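Local coordinates for protein UDP-N-acetylglucosamine 4,6-dehydratase (Vibrio fischeri, PDB 3PVZ) that binds NAD and probably acts as a lyase, a 4,6-dehydratase that removes water from the sugar of UDP-N-acetylglucosamine, at residues 48-56 with 76-84; 60-68 with 103-113. One frame throughout, in Å; residues are numbered along the deposited sequence. Where two conformers were deposited one is given.

Interaction 1: 48-56 with 76-84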
loop_
_atom_site.group_PDB
_atom_site.type_symbol
_atom_site.label_atom_id
_atom_site.label_comp_id
_atom_site.label_asym_id
_atom_site.label_seq_id
_atom_site.Cartn_x
_atom_site.Cartn_y
_atom_site.Cartn_z
ATOM N N GLY A 48 0.882 -5.030 11.420
ATOM C CA GLY A 48 2.334 -5.139 11.271
ATOM C C GLY A 48 3.090 -4.175 12.150
ATOM O O GLY A 48 3.995 -4.532 12.849
ATOM N N GLN A 49 2.759 -2.909 12.053
ATOM C CA GLN A 49 3.444 -1.928 12.857
ATOM C C GLN A 49 3.233 -2.210 14.318
ATOM O O GLN A 49 4.135 -2.035 15.110
ATOM C CB GLN A 49 2.954 -0.539 12.535
ATOM C CG GLN A 49 3.204 -0.090 11.130
ATOM C CD GLN A 49 3.095 1.475 10.996
ATOM O OE1 GLN A 49 3.138 2.165 11.987
ATOM N NE2 GLN A 49 2.970 1.983 9.767
ATOM N N ALA A 50 2.046 -2.624 14.695
ATOM C CA ALA A 50 1.762 -2.769 16.111
ATOM C C ALA A 50 2.620 -3.866 16.675
ATOM O O ALA A 50 3.156 -3.710 17.768
ATOM C CB ALA A 50 0.281 -3.036 16.395
ATOM N N VAL A 51 2.756 -4.967 15.940
ATOM C CA VAL A 51 3.506 -6.086 16.493
ATOM C C VAL A 51 5.022 -5.750 16.428
ATOM O O VAL A 51 5.800 -6.179 17.292
ATOM C CB VAL A 51 3.193 -7.375 15.788
ATOM C CG1 VAL A 51 3.752 -7.333 14.342
ATOM C CG2 VAL A 51 3.775 -8.554 16.623
ATOM N N THR A 52 5.413 -4.923 15.459
ATOM C CA THR A 52 6.816 -4.497 15.325
ATOM C C THR A 52 7.226 -3.652 16.534
ATOM O O THR A 52 8.290 -3.831 17.115
ATOM C CB THR A 52 7.048 -3.674 14.009
ATOM O OG1 THR A 52 6.766 -4.481 12.855
ATOM C CG2 THR A 52 8.525 -3.198 13.909
ATOM N N LYS A 53 6.320 -2.783 16.947
ATOM C CA LYS A 53 6.528 -1.986 18.161
ATOM C C LYS A 53 6.545 -2.908 19.385
ATOM O O LYS A 53 7.451 -2.811 20.184
ATOM C CB LYS A 53 5.469 -0.947 18.291
ATOM C CG LYS A 53 5.574 0.053 17.159
ATOM C CD LYS A 53 4.910 1.338 17.467
ATOM C CE LYS A 53 3.428 1.207 17.424
ATOM N NZ LYS A 53 2.798 2.559 17.678
ATOM N N GLU A 54 5.611 -3.840 19.498
ATOM C CA GLU A 54 5.689 -4.761 20.612
ATOM C C GLU A 54 7.016 -5.476 20.714
ATOM O O GLU A 54 7.483 -5.737 21.801
ATOM C CB GLU A 54 4.545 -5.789 20.619
ATOM C CG GLU A 54 3.213 -5.192 20.876
ATOM C CD GLU A 54 3.130 -4.517 22.225
ATOM O OE1 GLU A 54 3.324 -5.225 23.226
ATOM O OE2 GLU A 54 2.812 -3.317 22.292
ATOM N N ILE A 55 7.634 -5.777 19.601
ATOM C CA ILE A 55 8.923 -6.448 19.599
ATOM C C ILE A 55 10.012 -5.424 19.960
ATOM O O ILE A 55 10.823 -5.627 20.871
ATOM C CB ILE A 55 9.216 -7.132 18.204
ATOM C CG1 ILE A 55 8.152 -8.172 17.896
ATOM C CG2 ILE A 55 10.664 -7.685 18.157
ATOM C CD1 ILE A 55 8.318 -8.930 16.487
ATOM N N PHE A 56 10.007 -4.303 19.253
ATOM C CA PHE A 56 11.045 -3.311 19.419
ATOM C C PHE A 56 11.237 -2.851 20.885
ATOM O O PHE A 56 12.361 -2.682 21.340
ATOM C CB PHE A 56 10.740 -2.100 18.536
ATOM C CG PHE A 56 11.885 -1.144 18.433
ATOM C CD1 PHE A 56 12.082 -0.201 19.399
ATOM C CD2 PHE A 56 12.788 -1.223 17.393
ATOM C CE1 PHE A 56 13.151 0.664 19.330
ATOM C CE2 PHE A 56 13.868 -0.324 17.306
ATOM C CZ PHE A 56 14.027 0.623 18.299
ATOM N N LEU A 76 6.465 4.379 10.506
ATOM C CA LEU A 76 6.747 3.394 11.537
ATOM C C LEU A 76 8.034 3.740 12.259
ATOM O O LEU A 76 8.122 3.675 13.499
ATOM C CB LEU A 76 6.894 1.996 10.881
ATOM C CG LEU A 76 7.438 0.907 11.800
ATOM C CD1 LEU A 76 6.552 0.780 13.021
ATOM C CD2 LEU A 76 7.609 -0.473 11.086
ATOM N N VAL A 77 9.061 4.044 11.493
ATOM C CA VAL A 77 10.345 4.434 12.103
ATOM C C VAL A 77 10.217 5.740 12.945
ATOM O O VAL A 77 10.679 5.775 14.072
ATOM C CB VAL A 77 11.422 4.603 11.055
ATOM C CG1 VAL A 77 12.772 4.887 11.703
ATOM C CG2 VAL A 77 11.504 3.368 10.175
ATOM N N ARG A 78 9.555 6.780 12.429
ATOM C CA ARG A 78 9.376 8.019 13.208
ATOM C C ARG A 78 8.633 7.765 14.523
ATOM O O ARG A 78 9.047 8.215 15.553
ATOM C CB ARG A 78 8.713 9.107 12.361
ATOM C CG ARG A 78 9.646 9.575 11.225
ATOM C CD ARG A 78 9.163 10.830 10.435
ATOM N NE ARG A 78 9.939 10.987 9.194
ATOM C CZ ARG A 78 11.204 11.425 9.114
ATOM N NH1 ARG A 78 11.882 11.810 10.197
ATOM N NH2 ARG A 78 11.794 11.505 7.926
ATOM N N ASP A 79 7.555 7.024 14.479
ATOM C CA ASP A 79 6.848 6.595 15.669
ATOM C C ASP A 79 7.761 5.802 16.652
ATOM O O ASP A 79 7.741 5.993 17.880
ATOM C CB ASP A 79 5.711 5.688 15.175
ATOM C CG ASP A 79 4.665 5.427 16.204
ATOM O OD1 ASP A 79 4.786 5.926 17.355
ATOM O OD2 ASP A 79 3.704 4.705 15.852
ATOM N N ILE A 80 8.539 4.871 16.121
ATOM C CA ILE A 80 9.431 4.089 16.966
ATOM C C ILE A 80 10.485 5.014 17.583
ATOM O O ILE A 80 10.802 4.890 18.755
ATOM C CB ILE A 80 10.133 2.967 16.188
ATOM C CG1 ILE A 80 9.180 1.780 16.062
ATOM C CG2 ILE A 80 11.435 2.545 16.890
ATOM C CD1 ILE A 80 9.619 0.748 15.072
ATOM N N ARG A 81 11.029 5.931 16.795
ATOM C CA ARG A 81 12.056 6.832 17.322
ATOM C C ARG A 81 11.515 7.670 18.468
ATOM O O ARG A 81 12.172 7.808 19.482
ATOM C CB ARG A 81 12.665 7.742 16.249
ATOM C CG ARG A 81 13.268 6.991 15.020
ATOM C CD ARG A 81 14.722 6.486 15.128
ATOM N NE ARG A 81 14.864 5.253 15.909
ATOM C CZ ARG A 81 15.390 4.093 15.488
ATOM N NH1 ARG A 81 15.452 3.071 16.343
ATOM N NH2 ARG A 81 15.870 3.935 14.254
ATOM N N SER A 82 10.312 8.198 18.340
ATOM C CA SER A 82 9.815 9.073 19.396
ATOM C C SER A 82 9.232 8.309 20.585
ATOM O O SER A 82 9.332 8.752 21.712
ATOM C CB SER A 82 8.838 10.117 18.848
ATOM O OG SER A 82 7.814 9.537 18.068
ATOM N N SER A 83 8.658 7.146 20.344
ATOM C CA SER A 83 8.177 6.317 21.439
ATOM C C SER A 83 9.299 5.645 22.225
ATOM O O SER A 83 9.247 5.636 23.443
ATOM C CB SER A 83 7.230 5.237 20.933
ATOM O OG SER A 83 6.063 5.828 20.399
ATOM N N PHE A 84 10.282 5.053 21.531
ATOM C CA PHE A 84 11.217 4.127 22.187
ATOM C C PHE A 84 12.656 4.486 22.031
ATOM O O PHE A 84 13.483 4.079 22.831
ATOM C CB PHE A 84 10.997 2.708 21.674
ATOM C CG PHE A 84 9.547 2.282 21.651
ATOM C CD1 PHE A 84 8.750 2.428 22.770
ATOM C CD2 PHE A 84 9.009 1.669 20.515
ATOM C CE1 PHE A 84 7.410 2.018 22.757
ATOM C CE2 PHE A 84 7.666 1.247 20.479
ATOM C CZ PHE A 84 6.868 1.419 21.577
#
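The Phe56 ring swings out with CG anti to the backbone N (chi1 -169°), which brings its face under Ile80. Ile80 CG2 takes the matching place, also anti to its own backbone N. This methyl sits over the middle of the ring, 3.5 Å from the Phe56 centroid and close to the ring normal, a CH-pi contact. Phe84 lies next to Phe56 and points the other way, with CD2 3.8 Å from Phe56 CD1. The edge of the Phe84 ring meets Lys53 CB in its plane. The Lys53 chain bends at its third torsion (chi3 -73°) to lie across Asp79. Lys53 NZ forms a salt bridge with Asp79 OD2 at 3.0 Å, reached from above the carboxylate plane. Asp79 OD1 accepts a hydrogen bond from Gln222 NE2 of the second subunit. The Gln49 chain runs beside Leu76, with Gln49 OE1 3.8 Å from Leu76 CD1, while Gln49 NE2 is hydrogen-bonded to Ala44 O. The two helix segments run in roughly the same direction, 32° apart with axes 11.0 Å from each other. Thr52, Phe56 and Leu76 also rest on strand 62-66, so both helices cover one face of the Rossmann-type sheet.

Interaction 2: 60-68 with 103-113. With NA (sodium ion), chain H; NA (sodium ion), chain J; NAD (nicotinamide-adenine-dinucleotide), chain E.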
loop_
_atom_site.group_PDB
_atom_site.type_symbol
_atom_site.label_atom_id
_atom_site.label_comp_id
_atom_site.label_asym_id
_atom_site.label_seq_id
_atom_site.Cartn_x
_atom_site.Cartn_y
_atom_site.Cartn_z
ATOM N N PRO A 60 14.981 -6.396 20.979
ATOM C CA PRO A 60 15.279 -7.612 20.250
ATOM C C PRO A 60 16.710 -7.651 19.675
ATOM O O PRO A 60 17.270 -6.593 19.342
ATOM C CB PRO A 60 14.350 -7.539 19.072
ATOM C CG PRO A 60 14.205 -6.079 18.790
ATOM C CD PRO A 60 14.198 -5.440 20.164
ATOM N N GLN A 61 17.236 -8.864 19.442
ATOM C CA GLN A 61 18.609 -9.006 18.952
ATOM C C GLN A 61 18.646 -8.516 17.520
ATOM O O GLN A 61 19.582 -7.858 17.065
ATOM C CB GLN A 61 19.030 -10.456 19.034
ATOM C CG GLN A 61 20.265 -10.867 19.761
ATOM C CD GLN A 61 20.409 -12.405 19.622
ATOM O OE1 GLN A 61 20.110 -12.874 18.604
ATOM N NE2 GLN A 61 20.799 -13.136 20.643
ATOM N N LYS A 62 17.582 -8.821 16.803
ATOM C CA LYS A 62 17.468 -8.610 15.361
ATOM C C LYS A 62 15.980 -8.432 15.056
ATOM O O LYS A 62 15.155 -9.233 15.507
ATOM C CB LYS A 62 18.052 -9.789 14.573
ATOM C CG LYS A 62 18.124 -9.520 13.074
ATOM C CD LYS A 62 18.723 -10.655 12.320
ATOM C CE LYS A 62 18.862 -10.347 10.811
ATOM N NZ LYS A 62 19.267 -11.617 10.120
ATOM N N LEU A 63 15.670 -7.337 14.338
ATOM C CA LEU A 63 14.363 -7.041 13.863
ATOM C C LEU A 63 14.377 -6.375 12.498
ATOM O O LEU A 63 14.789 -5.221 12.330
ATOM C CB LEU A 63 13.605 -6.240 14.916
ATOM C CG LEU A 63 12.273 -5.589 14.496
ATOM C CD1 LEU A 63 11.346 -6.718 14.107
ATOM C CD2 LEU A 63 11.637 -4.661 15.557
ATOM N N HIS A 64 13.921 -7.125 11.510
ATOM C CA HIS A 64 13.872 -6.675 10.135
ATOM C C HIS A 64 12.431 -6.558 9.706
ATOM O O HIS A 64 11.657 -7.480 9.911
ATOM C CB HIS A 64 14.595 -7.622 9.207
ATOM C CG HIS A 64 16.082 -7.533 9.278
ATOM N ND1 HIS A 64 16.903 -8.195 8.387
ATOM C CD2 HIS A 64 16.900 -6.862 10.124
ATOM C CE1 HIS A 64 18.173 -7.926 8.675
ATOM N NE2 HIS A 64 18.192 -7.130 9.745
ATOM N N VAL A 65 12.068 -5.363 9.185
ATOM C CA VAL A 65 10.711 -5.068 8.749
ATOM C C VAL A 65 10.661 -4.960 7.221
ATOM O O VAL A 65 11.473 -4.280 6.624
ATOM C CB VAL A 65 10.220 -3.731 9.376
ATOM C CG1 VAL A 65 8.738 -3.569 9.188
ATOM C CG2 VAL A 65 10.610 -3.678 10.887
ATOM N N VAL A 66 9.719 -5.612 6.579
ATOM C CA VAL A 66 9.583 -5.584 5.111
ATOM C C VAL A 66 8.169 -5.246 4.657
ATOM O O VAL A 66 7.218 -5.840 5.103
ATOM C CB VAL A 66 9.942 -6.934 4.558
ATOM C CG1 VAL A 66 9.805 -6.973 2.961
ATOM C CG2 VAL A 66 11.385 -7.299 4.958
ATOM N N ASP A 67 8.005 -4.281 3.752
ATOM C CA ASP A 67 6.672 -3.886 3.309
ATOM C C ASP A 67 6.832 -3.082 2.051
ATOM O O ASP A 67 7.843 -2.420 1.861
ATOM C CB ASP A 67 6.000 -3.004 4.380
ATOM C CG ASP A 67 4.522 -2.892 4.199
ATOM O OD1 ASP A 67 4.049 -2.213 3.231
ATOM O OD2 ASP A 67 3.828 -3.429 5.091
ATOM N N ILE A 68 5.837 -3.124 1.190
ATOM C CA ILE A 68 5.958 -2.412 -0.059
ATOM C C ILE A 68 5.779 -0.938 0.143
ATOM O O ILE A 68 6.283 -0.187 -0.661
ATOM C CB ILE A 68 4.990 -2.887 -1.170
ATOM C CG1 ILE A 68 3.576 -3.032 -0.643
ATOM C CG2 ILE A 68 5.423 -4.190 -1.735
ATOM C CD1 ILE A 68 2.580 -3.338 -1.714
ATOM N N TYR A 103 13.272 -9.412 -3.083
ATOM C CA TYR A 103 12.990 -10.037 -1.814
ATOM C C TYR A 103 13.692 -11.417 -1.747
ATOM O O TYR A 103 14.206 -11.841 -0.728
ATOM C CB TYR A 103 11.437 -10.147 -1.600
ATOM C CG TYR A 103 11.131 -10.852 -0.336
ATOM C CD1 TYR A 103 11.107 -10.149 0.853
ATOM C CD2 TYR A 103 11.001 -12.222 -0.270
ATOM C CE1 TYR A 103 10.905 -10.774 2.028
ATOM C CE2 TYR A 103 10.801 -12.855 0.946
ATOM C CZ TYR A 103 10.740 -12.120 2.079
ATOM O OH TYR A 103 10.578 -12.637 3.358
ATOM N N ASP A 104 13.729 -12.136 -2.845
ATOM C CA ASP A 104 14.333 -13.489 -2.832
ATOM C C ASP A 104 15.863 -13.392 -2.684
ATOM O O ASP A 104 16.500 -14.261 -2.055
ATOM C CB ASP A 104 13.968 -14.217 -4.095
ATOM C CG ASP A 104 12.509 -14.738 -4.076
ATOM O OD1 ASP A 104 11.831 -14.677 -3.019
ATOM O OD2 ASP A 104 12.077 -15.254 -5.112
ATOM N N ALA A 105 16.422 -12.327 -3.231
ATOM C CA ALA A 105 17.852 -12.071 -3.125
ATOM C C ALA A 105 18.173 -11.587 -1.693
ATOM O O ALA A 105 19.212 -11.933 -1.173
ATOM C CB ALA A 105 18.330 -11.033 -4.191
ATOM N N PHE A 106 17.243 -10.870 -1.061
ATOM C CA PHE A 106 17.366 -10.468 0.358
ATOM C C PHE A 106 17.384 -11.702 1.246
ATOM O O PHE A 106 18.193 -11.791 2.130
ATOM C CB PHE A 106 16.234 -9.483 0.684
ATOM C CG PHE A 106 15.887 -9.329 2.132
ATOM C CD1 PHE A 106 16.555 -8.447 2.918
ATOM C CD2 PHE A 106 14.770 -9.925 2.665
ATOM C CE1 PHE A 106 16.170 -8.228 4.250
ATOM C CE2 PHE A 106 14.389 -9.691 4.014
ATOM C CZ PHE A 106 15.111 -8.882 4.783
ATOM N N ILE A 107 16.535 -12.676 0.976
ATOM C CA ILE A 107 16.513 -13.922 1.748
ATOM C C ILE A 107 17.726 -14.773 1.452
ATOM O O ILE A 107 18.302 -15.301 2.335
ATOM C CB ILE A 107 15.258 -14.732 1.464
ATOM C CG1 ILE A 107 14.059 -13.925 1.970
ATOM C CG2 ILE A 107 15.336 -16.195 2.100
ATOM C CD1 ILE A 107 13.948 -13.783 3.469
ATOM N N LYS A 108 18.143 -14.862 0.221
ATOM C CA LYS A 108 19.344 -15.658 -0.111
ATOM C C LYS A 108 20.621 -15.098 0.580
ATOM O O LYS A 108 21.479 -15.843 1.051
ATOM C CB LYS A 108 19.522 -15.653 -1.620
ATOM C CG LYS A 108 20.566 -16.582 -2.121
ATOM C CD LYS A 108 20.758 -16.483 -3.622
ATOM C CE LYS A 108 21.970 -17.340 -4.017
ATOM N NZ LYS A 108 23.202 -16.585 -4.050
ATOM N N ALA A 109 20.729 -13.762 0.651
ATOM C CA ALA A 109 21.881 -13.166 1.272
ATOM C C ALA A 109 21.841 -13.369 2.792
ATOM O O ALA A 109 22.874 -13.466 3.440
ATOM C CB ALA A 109 21.995 -11.641 0.893
ATOM N N ASP A 110 20.660 -13.417 3.377
ATOM C CA ASP A 110 20.524 -13.460 4.829
ATOM C C ASP A 110 19.561 -14.496 5.223
ATOM O O ASP A 110 19.965 -15.719 5.277
ATOM C CB ASP A 110 20.109 -12.063 5.371
ATOM C CG ASP A 110 20.005 -12.041 6.876
ATOM O OD1 ASP A 110 20.254 -13.146 7.449
ATOM O OD2 ASP A 110 19.617 -10.951 7.457
ATOM N N GLY A 111 18.292 -14.115 5.440
ATOM C CA GLY A 111 17.246 -15.070 5.846
ATOM C C GLY A 111 17.334 -15.746 7.216
ATOM O O GLY A 111 16.557 -16.588 7.560
ATOM N N GLN A 112 18.282 -15.352 8.019
ATOM C CA GLN A 112 18.541 -15.973 9.312
ATOM C C GLN A 112 17.715 -15.309 10.387
ATOM O O GLN A 112 18.102 -14.208 10.863
ATOM C CB GLN A 112 20.036 -15.751 9.604
ATOM C CG GLN A 112 20.930 -16.637 8.789
ATOM C CD GLN A 112 20.864 -18.065 9.279
ATOM O OE1 GLN A 112 21.236 -18.375 10.423
ATOM N NE2 GLN A 112 20.371 -18.917 8.459
ATOM N N TYR A 113 16.583 -15.944 10.729
ATOM C CA TYR A 113 15.608 -15.420 11.698
ATOM C C TYR A 113 15.134 -16.560 12.578
ATOM O O TYR A 113 15.189 -17.690 12.175
ATOM C CB TYR A 113 14.401 -14.778 11.037
ATOM C CG TYR A 113 14.788 -13.660 10.128
ATOM C CD1 TYR A 113 15.054 -12.397 10.612
ATOM C CD2 TYR A 113 14.847 -13.838 8.773
ATOM C CE1 TYR A 113 15.428 -11.378 9.758
ATOM C CE2 TYR A 113 15.209 -12.807 7.918
ATOM C CZ TYR A 113 15.491 -11.586 8.410
ATOM O OH TYR A 113 15.861 -10.570 7.517
HETATM NA NA NA H . 21.575 -20.239 11.642
HETATM NA NA NA J . 24.524 -15.223 4.052
HETATM P PA NAD E . -3.050 -3.572 6.217
HETATM O O1A NAD E . -3.618 -3.219 4.881
HETATM O O2A NAD E . -2.928 -2.345 7.068
HETATM O O5B NAD E . -1.511 -3.960 6.113
HETATM C C5B NAD E . -1.187 -5.005 5.170
HETATM C C4B NAD E . 0.287 -4.730 4.853
HETATM O O4B NAD E . 0.829 -5.674 3.953
HETATM C C3B NAD E . 0.440 -3.319 4.198
HETATM O O3B NAD E . 1.394 -2.535 4.884
HETATM C C2B NAD E . 0.884 -3.665 2.758
HETATM O O2B NAD E . 1.628 -2.641 2.109
HETATM C C1B NAD E . 1.660 -4.965 3.072
HETATM N N9A NAD E . 1.826 -5.773 1.873
HETATM C C8A NAD E . 0.864 -6.206 1.046
HETATM N N7A NAD E . 1.365 -6.852 0.045
HETATM C C5A NAD E . 2.714 -6.931 0.259
HETATM C C6A NAD E . 3.783 -7.477 -0.445
HETATM N N6A NAD E . 3.489 -8.187 -1.584
HETATM N N1A NAD E . 5.023 -7.346 0.014
HETATM C C2A NAD E . 5.267 -6.665 1.128
HETATM N N3A NAD E . 4.291 -6.113 1.805
HETATM C C4A NAD E . 3.030 -6.227 1.412
HETATM O O3 NAD E . -3.936 -4.749 6.866
HETATM P PN NAD E . -3.965 -4.919 8.486
HETATM O O1N NAD E . -5.181 -4.209 9.058
HETATM O O2N NAD E . -2.747 -4.635 9.265
HETATM O O5D NAD E . -4.440 -6.500 8.558
HETATM C C5D NAD E . -3.347 -7.381 8.348
HETATM C C4D NAD E . -3.859 -8.827 8.379
HETATM O O4D NAD E . -4.803 -9.003 9.482
HETATM C C3D NAD E . -4.660 -9.129 7.093
HETATM O O3D NAD E . -4.626 -10.526 6.724
HETATM C C2D NAD E . -6.116 -8.841 7.523
HETATM O O2D NAD E . -7.077 -9.546 6.722
HETATM C C1D NAD E . -6.109 -9.370 8.956
HETATM N N1N NAD E . -7.208 -8.818 9.764
HETATM C C2N NAD E . -7.258 -7.494 9.952
HETATM C C3N NAD E . -8.257 -6.924 10.714
HETATM C C7N NAD E . -8.345 -5.466 10.908
HETATM O O7N NAD E . -9.319 -5.057 11.536
HETATM N N7N NAD E . -7.446 -4.607 10.406
HETATM C C4N NAD E . -9.239 -7.757 11.304
HETATM C C5N NAD E . -9.142 -9.124 11.100
HETATM C C6N NAD E . -8.113 -9.636 10.309
HETATM O O HOH W 1 22.336 -16.186 3.864
HETATM O O HOH W 2 20.529 -21.321 9.975
HETATM O O HOH W 3 19.347 -20.227 12.429
#
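Lys62 NZ is a buried ammonium held at once by Asp110 OD2, Gln112 O and the Tyr113 ring. The Lys62 chain is fully extended, which carries NZ to the turn after helix 103-109. There NZ makes a salt bridge with Asp110 OD2 at 2.8 Å, on the syn lone pair, and a hydrogen bond to Gln112 O at 2.9 Å. It also lies off-centre over the Tyr113 ring, a cation-pi contact. Asp110 OD1 accepts from Gln112 N at 3.0 Å. This Asx turn would help hold the carboxylate and the Gln112 carbonyl in position for the lysine. Gln112 OE1 binds one sodium ion and Ala109 O another, with water in each shell. His64 ND1 is hydrogen-bonded to Tyr113 OH at 2.7 Å, and the hydroxyl lies near the imidazole plane. The two ring planes are at 74°. Farther along the strand, Val66 CG1 lies 4.0 Å from Tyr103 CD1 and Val66 CG2 4.0 Å from Phe106 CE2. Just past the strand, Asp67 accepts hydrogen bonds from NAD O2B on OD1 and O3B on OD2. An acidic residue after the second strand, gripping the adenosine ribose, is the classic NAD-binding feature of the Rossmann fold.

The centres of interactions 1 and 2 lie about 17 Å apart. Strand 62-66 lies between the helix pair 46-56 and 70-83 and helix 101-109. Its Leu63 and Val65 point to the helix pair, while Lys62, His64 and Val66 point to helix 101-109 and the turn after it. Thr52 CG2 comes within 3.7 Å of Val65 CG2. Along the chain come helix 46-56, strand 62-66, helix 70-83, strand 90-94, then helix 101-109. This is the alternating helix and strand order of a Rossmann-type domain, with helices packed on both faces of the parallel part of its sheet. Together the contacts build the layers around the strand that leads into the NAD site. Both also touch the second subunit.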